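Local coordinates for CDP-glucose-4,6-dehydratase (Yersinia pseudotuberculosis, PDB 1RKX), which catalyses the dehydration of CDP-D-glucose at carbons 4 and 6, probably to the 4-keto-6-deoxy sugar, as an NAD-dependent short-chain dehydrogenase/reductase-type enzyme, at residues N138-W143 against E299-K304; R213-S218 against Q278-W283. One frame throughout, in Å; residues are numbered along the deposited sequence.

Interaction 1: residues N138-W143 against E299-K304; sequences NKEWIW and EAHYLK
His301 reaches across to Glu140 and gives its NE2 proton to OE1, 2.9 Å away, in a fairly straight bond of 160°. The acceptor lies close to the plane of the imidazole, but the imidazole nitrogen stands above the carboxylate plane, with the two flat groups nearly perpendicular at 82°. Glu140 O and Trp141 N lie above one face of the His301 ring, toward its rim; chi1 of 57°, with CG between the backbone N and the carbonyl carbon, helps turn the ring toward the 138-143 loop. Ile142 CG1 packs 4.2 Å from His301 CB. Farther along, the extended Lys304 chain brings CE within 3.0 Å of Ile142 O, a close carbon-oxygen contact, while NZ of Lys304 forms a salt bridge with Asp266 and a hydrogen bond with Ser308 of the second subunit. One water joins Tyr302 O to Ile142 O, weakly on the latter side; another accepts from Lys304 N, its oxygen 2.7 Å from Trp143 O. The backbone N of Glu140 donates to Asn138 OD1 at 2.6 Å, closing an Asx turn. Met312 of the second subunit packs on Ile142 and Tyr302. This surface junction of two irregular loops at a subunit interface combines a His-carboxylate hydrogen bond with that turn, in the loop after strand 126-130 of the Rossmann-type sheet.

Interaction 2: residues R213-S218 against Q278-W283; sequences RAFEQS and QMVKYW
Phe215 projects from helix 207-216 into the side of helix 272-283, and its side chain and that of Trp283 run past each other in opposite directions. Their ring planes are inclined by 49°, with 4.7 Å between the centroids of the Phe215 ring and the Trp283 five-membered ring, so the pair is neither a parallel stack nor a T-shape. What lies squarely over the indole is the methylene: Phe215 CB stands 3.6 Å from the centroid of the Trp283 six-membered ring, only 15° off its normal, a well-formed CH-pi contact. CG of Trp283 is anti to the backbone N (chi1 -171°), which helps swing the indole face against Phe215 CB. The phenyl ring continues beyond it toward the helix backbone, where CE1 comes to 3.4 Å from Met279 O and 3.8 Å from Met279 CB. Its far end, CZ, meets Val280 CG2 at 3.6 Å, the two side chains crossing at about a right angle. Met279 O is already engaged as the acceptor for Trp283 N within its helix, so the phenyl comes up against a carbonyl oxygen whose helix hydrogen bond is made.

Just past Phe215, helix 207-216 closes in a Schellman motif, with Ser218 N bonded to Phe215 O and Ser218 at positive phi. Around this pairing, Leu212 touches both Met279 and Trp283, Ala287 lies against Phe215 and Val280, and helix 322-338 comes alongside, with Lys334 making a cation-pi contact to Trp283 and His333 bonding Glu216.

The centres of the two contacts are 30 Å apart, with about 14 Å between their nearest atoms, so they do not touch. Along the chain the order is 138-143, 213-218, 278-283, 299-304: interaction 2 is nested inside the loop that interaction 1 closes. Interaction 1 ties the loop following strand 126-130 of the parallel seven-stranded sheet to the loop leading into helix 308-314, beside the second subunit. Interaction 2 pairs helices 207-216 and 272-283 within one subunit, and no other chain of the assembly touches it. Both lie toward the periphery of the chain; interaction 1 belongs to a subunit interface, whereas interaction 2 is helix packing internal to a single chain.

Interaction 1: residues N138-W143 against E299-K304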
loop_
_atom_site.group_PDB
_atom_site.type_symbol
_atom_site.label_atom_id
_atom_site.label_comp_id
_atom_site.label_asym_id
_atom_site.label_seq_id
_atom_site.Cartn_x
_atom_site.Cartn_y
_atom_site.Cartn_z
ATOM N N ASN C 138 -9.845 -2.307 9.563
ATOM C CA ASN C 138 -9.892 -0.946 10.071
ATOM C C ASN C 138 -8.541 -0.297 10.332
ATOM O O ASN C 138 -7.810 -0.699 11.238
ATOM C CB ASN C 138 -10.743 -0.894 11.343
ATOM C CG ASN C 138 -11.267 0.498 11.626
ATOM O OD1 ASN C 138 -10.499 1.453 11.725
ATOM N ND2 ASN C 138 -12.584 0.622 11.749
ATOM N N LYS C 139 -8.224 0.718 9.538
ATOM C CA LYS C 139 -6.966 1.439 9.676
ATOM C C LYS C 139 -7.087 2.589 10.674
ATOM O O LYS C 139 -6.114 3.289 10.943
ATOM C CB LYS C 139 -6.521 1.980 8.315
ATOM C CG LYS C 139 -6.257 0.902 7.270
ATOM C CD LYS C 139 -5.146 -0.029 7.722
ATOM C CE LYS C 139 -4.766 -1.019 6.640
ATOM N NZ LYS C 139 -3.700 -1.950 7.122
ATOM N N GLU C 140 -8.283 2.782 11.218
ATOM C CA GLU C 140 -8.523 3.841 12.192
ATOM C C GLU C 140 -8.025 5.206 11.717
ATOM O O GLU C 140 -7.303 5.899 12.435
ATOM C CB GLU C 140 -7.855 3.491 13.524
ATOM C CG GLU C 140 -8.529 2.362 14.295
ATOM C CD GLU C 140 -9.872 2.766 14.882
ATOM O OE1 GLU C 140 -10.815 3.033 14.107
ATOM O OE2 GLU C 140 -9.984 2.820 16.125
ATOM N N TRP C 141 -8.410 5.592 10.504
ATOM C CA TRP C 141 -7.999 6.879 9.965
ATOM C C TRP C 141 -9.189 7.686 9.456
ATOM O O TRP C 141 -10.322 7.200 9.420
ATOM C CB TRP C 141 -6.954 6.698 8.852
ATOM C CG TRP C 141 -7.386 5.827 7.712
ATOM C CD1 TRP C 141 -8.669 5.576 7.307
ATOM C CD2 TRP C 141 -6.532 5.159 6.774
ATOM N NE1 TRP C 141 -8.663 4.797 6.175
ATOM C CE2 TRP C 141 -7.365 4.528 5.826
ATOM C CE3 TRP C 141 -5.140 5.038 6.642
ATOM C CZ2 TRP C 141 -6.855 3.784 4.754
ATOM C CZ3 TRP C 141 -4.631 4.301 5.580
ATOM C CH2 TRP C 141 -5.489 3.684 4.646
ATOM N N ILE C 142 -8.915 8.914 9.040
ATOM C CA ILE C 142 -9.949 9.828 8.575
ATOM C C ILE C 142 -10.431 9.628 7.141
ATOM O O ILE C 142 -11.364 10.295 6.701
ATOM C CB ILE C 142 -9.456 11.285 8.710
ATOM C CG1 ILE C 142 -8.955 11.533 10.132
ATOM C CG2 ILE C 142 -10.579 12.249 8.393
ATOM C CD1 ILE C 142 -8.428 12.936 10.358
ATOM N N TRP C 143 -9.817 8.709 6.412
ATOM C CA TRP C 143 -10.187 8.506 5.019
ATOM C C TRP C 143 -11.212 7.417 4.706
ATOM O O TRP C 143 -11.270 6.390 5.375
ATOM C CB TRP C 143 -8.920 8.254 4.203
ATOM C CG TRP C 143 -7.970 9.419 4.222
ATOM C CD1 TRP C 143 -8.211 10.675 3.746
ATOM C CD2 TRP C 143 -6.630 9.431 4.723
ATOM N NE1 TRP C 143 -7.103 11.468 3.913
ATOM C CE2 TRP C 143 -6.116 10.732 4.511
ATOM C CE3 TRP C 143 -5.810 8.471 5.332
ATOM C CZ2 TRP C 143 -4.817 11.097 4.886
ATOM C CZ3 TRP C 143 -4.518 8.836 5.704
ATOM C CH2 TRP C 143 -4.037 10.139 5.478
ATOM N N GLU C 299 -14.384 10.984 19.414
ATOM C CA GLU C 299 -13.699 10.134 18.448
ATOM C C GLU C 299 -12.965 11.001 17.429
ATOM O O GLU C 299 -13.528 11.957 16.895
ATOM C CB GLU C 299 -14.704 9.235 17.728
ATOM C CG GLU C 299 -15.608 8.445 18.660
ATOM C CD GLU C 299 -16.578 7.553 17.911
ATOM O OE1 GLU C 299 -17.322 8.069 17.050
ATOM O OE2 GLU C 299 -16.598 6.335 18.184
ATOM N N ALA C 300 -11.708 10.667 17.163
ATOM C CA ALA C 300 -10.909 11.422 16.205
ATOM C C ALA C 300 -11.374 11.163 14.775
ATOM O O ALA C 300 -11.193 11.999 13.886
ATOM C CB ALA C 300 -9.435 11.050 16.348
ATOM N N HIS C 301 -11.983 10.005 14.558
ATOM C CA HIS C 301 -12.450 9.644 13.226
ATOM C C HIS C 301 -13.610 8.662 13.280
ATOM O O HIS C 301 -13.899 8.070 14.319
ATOM C CB HIS C 301 -11.311 9.003 12.442
ATOM C CG HIS C 301 -10.727 7.805 13.124
ATOM N ND1 HIS C 301 -9.809 7.907 14.147
ATOM C CD2 HIS C 301 -10.987 6.484 12.982
ATOM C CE1 HIS C 301 -9.530 6.701 14.607
ATOM N NE2 HIS C 301 -10.232 5.820 13.917
ATOM N N TYR C 302 -14.263 8.493 12.136
ATOM C CA TYR C 302 -15.379 7.567 12.006
ATOM C C TYR C 302 -15.242 6.846 10.667
ATOM O O TYR C 302 -14.735 7.407 9.696
ATOM C CB TYR C 302 -16.711 8.321 12.078
ATOM C CG TYR C 302 -16.820 9.485 11.122
ATOM C CD1 TYR C 302 -17.300 9.308 9.824
ATOM C CD2 TYR C 302 -16.433 10.768 11.514
ATOM C CE1 TYR C 302 -17.397 10.385 8.940
ATOM C CE2 TYR C 302 -16.522 11.849 10.638
ATOM C CZ TYR C 302 -17.007 11.650 9.354
ATOM O OH TYR C 302 -17.104 12.714 8.491
ATOM N N LEU C 303 -15.682 5.596 10.638
ATOM C CA LEU C 303 -15.624 4.747 9.449
ATOM C C LEU C 303 -16.490 5.298 8.322
ATOM O O LEU C 303 -17.673 5.563 8.517
ATOM C CB LEU C 303 -16.100 3.335 9.818
ATOM C CG LEU C 303 -15.931 2.142 8.866
ATOM C CD1 LEU C 303 -16.612 2.411 7.532
ATOM C CD2 LEU C 303 -14.457 1.863 8.669
ATOM N N LYS C 304 -15.895 5.476 7.147
ATOM C CA LYS C 304 -16.637 5.964 5.989
ATOM C C LYS C 304 -16.092 5.322 4.722
ATOM O O LYS C 304 -15.009 4.735 4.727
ATOM C CB LYS C 304 -16.574 7.494 5.886
ATOM C CG LYS C 304 -15.219 8.059 5.559
ATOM C CD LYS C 304 -15.293 9.577 5.442
ATOM C CE LYS C 304 -13.938 10.158 5.080
ATOM N NZ LYS C 304 -13.994 11.627 4.902
HETATM O O HOH W 1 -13.598 10.247 9.143
HETATM O O HOH W 2 -12.790 5.670 7.499
#

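Interaction 2: residues R213-S218 against Q278-W283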
loop_
_atom_site.group_PDB
_atom_site.type_symbol
_atom_site.label_atom_id
_atom_site.label_comp_id
_atom_site.label_asym_id
_atom_site.label_seq_id
_atom_site.Cartn_x
_atom_site.Cartn_y
_atom_site.Cartn_z
ATOM N N ARG C 213 -38.760 6.159 19.607
ATOM C CA ARG C 213 -39.388 5.513 20.755
ATOM C C ARG C 213 -39.601 6.533 21.868
ATOM O O ARG C 213 -40.588 6.471 22.605
ATOM C CB ARG C 213 -38.518 4.363 21.280
ATOM C CG ARG C 213 -38.437 3.147 20.369
ATOM C CD ARG C 213 -37.834 1.962 21.116
ATOM N NE ARG C 213 -37.736 0.756 20.295
ATOM C CZ ARG C 213 -36.747 0.497 19.441
ATOM N NH1 ARG C 213 -35.750 1.358 19.282
ATOM N NH2 ARG C 213 -36.756 -0.630 18.743
ATOM N N ALA C 214 -38.664 7.466 21.994
ATOM C CA ALA C 214 -38.764 8.503 23.012
ATOM C C ALA C 214 -39.908 9.447 22.650
ATOM O O ALA C 214 -40.775 9.732 23.479
ATOM C CB ALA C 214 -37.454 9.278 23.103
ATOM N N PHE C 215 -39.898 9.932 21.410
ATOM C CA PHE C 215 -40.936 10.838 20.927
ATOM C C PHE C 215 -42.284 10.152 21.093
ATOM O O PHE C 215 -43.268 10.755 21.526
ATOM C CB PHE C 215 -40.717 11.161 19.444
ATOM C CG PHE C 215 -39.542 12.064 19.175
ATOM C CD1 PHE C 215 -39.222 12.426 17.871
ATOM C CD2 PHE C 215 -38.770 12.570 20.217
ATOM C CE1 PHE C 215 -38.153 13.281 17.606
ATOM C CE2 PHE C 215 -37.697 13.426 19.963
ATOM C CZ PHE C 215 -37.390 13.782 18.656
ATOM N N GLU C 216 -42.296 8.874 20.741
ATOM C CA GLU C 216 -43.473 8.022 20.813
ATOM C C GLU C 216 -44.136 8.092 22.186
ATOM O O GLU C 216 -45.353 8.244 22.290
ATOM C CB GLU C 216 -43.044 6.589 20.522
ATOM C CG GLU C 216 -44.048 5.749 19.793
ATOM C CD GLU C 216 -43.445 4.434 19.360
ATOM O OE1 GLU C 216 -43.073 3.633 20.242
ATOM O OE2 GLU C 216 -43.331 4.206 18.140
ATOM N N GLN C 217 -43.330 7.974 23.234
ATOM C CA GLN C 217 -43.838 8.006 24.599
ATOM C C GLN C 217 -43.724 9.385 25.235
ATOM O O GLN C 217 -43.790 9.519 26.456
ATOM C CB GLN C 217 -43.087 6.988 25.457
ATOM C CG GLN C 217 -43.214 5.555 24.970
ATOM C CD GLN C 217 -42.485 4.565 25.861
ATOM O OE1 GLN C 217 -42.504 3.360 25.611
ATOM N NE2 GLN C 217 -41.836 5.070 26.908
ATOM N N SER C 218 -43.556 10.409 24.405
ATOM C CA SER C 218 -43.429 11.773 24.899
ATOM C C SER C 218 -42.369 11.848 25.989
ATOM O O SER C 218 -42.469 12.653 26.915
ATOM C CB SER C 218 -44.770 12.269 25.445
ATOM O OG SER C 218 -45.743 12.331 24.418
ATOM N N GLN C 278 -32.946 18.275 14.774
ATOM C CA GLN C 278 -33.729 18.329 13.547
ATOM C C GLN C 278 -34.984 17.475 13.668
ATOM O O GLN C 278 -36.058 17.865 13.205
ATOM C CB GLN C 278 -32.903 17.841 12.359
ATOM C CG GLN C 278 -31.614 18.609 12.135
ATOM C CD GLN C 278 -30.872 18.145 10.893
ATOM O OE1 GLN C 278 -29.697 18.461 10.705
ATOM N NE2 GLN C 278 -31.560 17.397 10.036
ATOM N N MET C 279 -34.849 16.307 14.287
ATOM C CA MET C 279 -35.990 15.415 14.453
ATOM C C MET C 279 -36.997 15.991 15.440
ATOM O O MET C 279 -38.202 15.779 15.299
ATOM C CB MET C 279 -35.524 14.033 14.910
ATOM C CG MET C 279 -34.806 13.256 13.821
ATOM S SD MET C 279 -34.357 11.593 14.327
ATOM C CE MET C 279 -35.948 10.741 14.179
ATOM N N VAL C 280 -36.502 16.714 16.438
ATOM C CA VAL C 280 -37.377 17.341 17.422
ATOM C C VAL C 280 -38.233 18.383 16.710
ATOM O O VAL C 280 -39.420 18.532 16.998
ATOM C CB VAL C 280 -36.563 18.037 18.538
ATOM C CG1 VAL C 280 -37.450 19.001 19.315
ATOM C CG2 VAL C 280 -35.989 16.997 19.484
ATOM N N LYS C 281 -37.618 19.094 15.772
ATOM C CA LYS C 281 -38.303 20.127 15.008
ATOM C C LYS C 281 -39.319 19.523 14.050
ATOM O O LYS C 281 -40.402 20.073 13.852
ATOM C CB LYS C 281 -37.288 20.961 14.222
ATOM C CG LYS C 281 -36.258 21.657 15.094
ATOM C CD LYS C 281 -35.263 22.448 14.259
ATOM C CE LYS C 281 -34.205 23.099 15.137
ATOM N NZ LYS C 281 -33.207 23.856 14.333
ATOM N N TYR C 282 -38.967 18.393 13.450
ATOM C CA TYR C 282 -39.867 17.731 12.515
ATOM C C TYR C 282 -41.018 17.065 13.252
ATOM O O TYR C 282 -42.125 16.957 12.720
ATOM C CB TYR C 282 -39.105 16.688 11.696
ATOM C CG TYR C 282 -38.100 17.281 10.738
ATOM C CD1 TYR C 282 -37.134 16.483 10.129
ATOM C CD2 TYR C 282 -38.117 18.643 10.432
ATOM C CE1 TYR C 282 -36.210 17.025 9.241
ATOM C CE2 TYR C 282 -37.198 19.194 9.546
ATOM C CZ TYR C 282 -36.247 18.380 8.955
ATOM O OH TYR C 282 -35.327 18.923 8.089
ATOM N N TRP C 283 -40.755 16.627 14.478
ATOM C CA TRP C 283 -41.775 15.966 15.275
ATOM C C TRP C 283 -42.744 16.965 15.887
ATOM O O TRP C 283 -43.957 16.837 15.730
ATOM C CB TRP C 283 -41.128 15.133 16.381
ATOM C CG TRP C 283 -42.110 14.270 17.106
ATOM C CD1 TRP C 283 -42.881 14.620 18.179
ATOM C CD2 TRP C 283 -42.466 12.921 16.780
ATOM N NE1 TRP C 283 -43.694 13.572 18.540
ATOM C CE2 TRP C 283 -43.460 12.517 17.698
ATOM C CE3 TRP C 283 -42.041 12.014 15.799
ATOM C CZ2 TRP C 283 -44.038 11.244 17.665
ATOM C CZ3 TRP C 283 -42.616 10.747 15.765
ATOM C CH2 TRP C 283 -43.605 10.376 16.694
#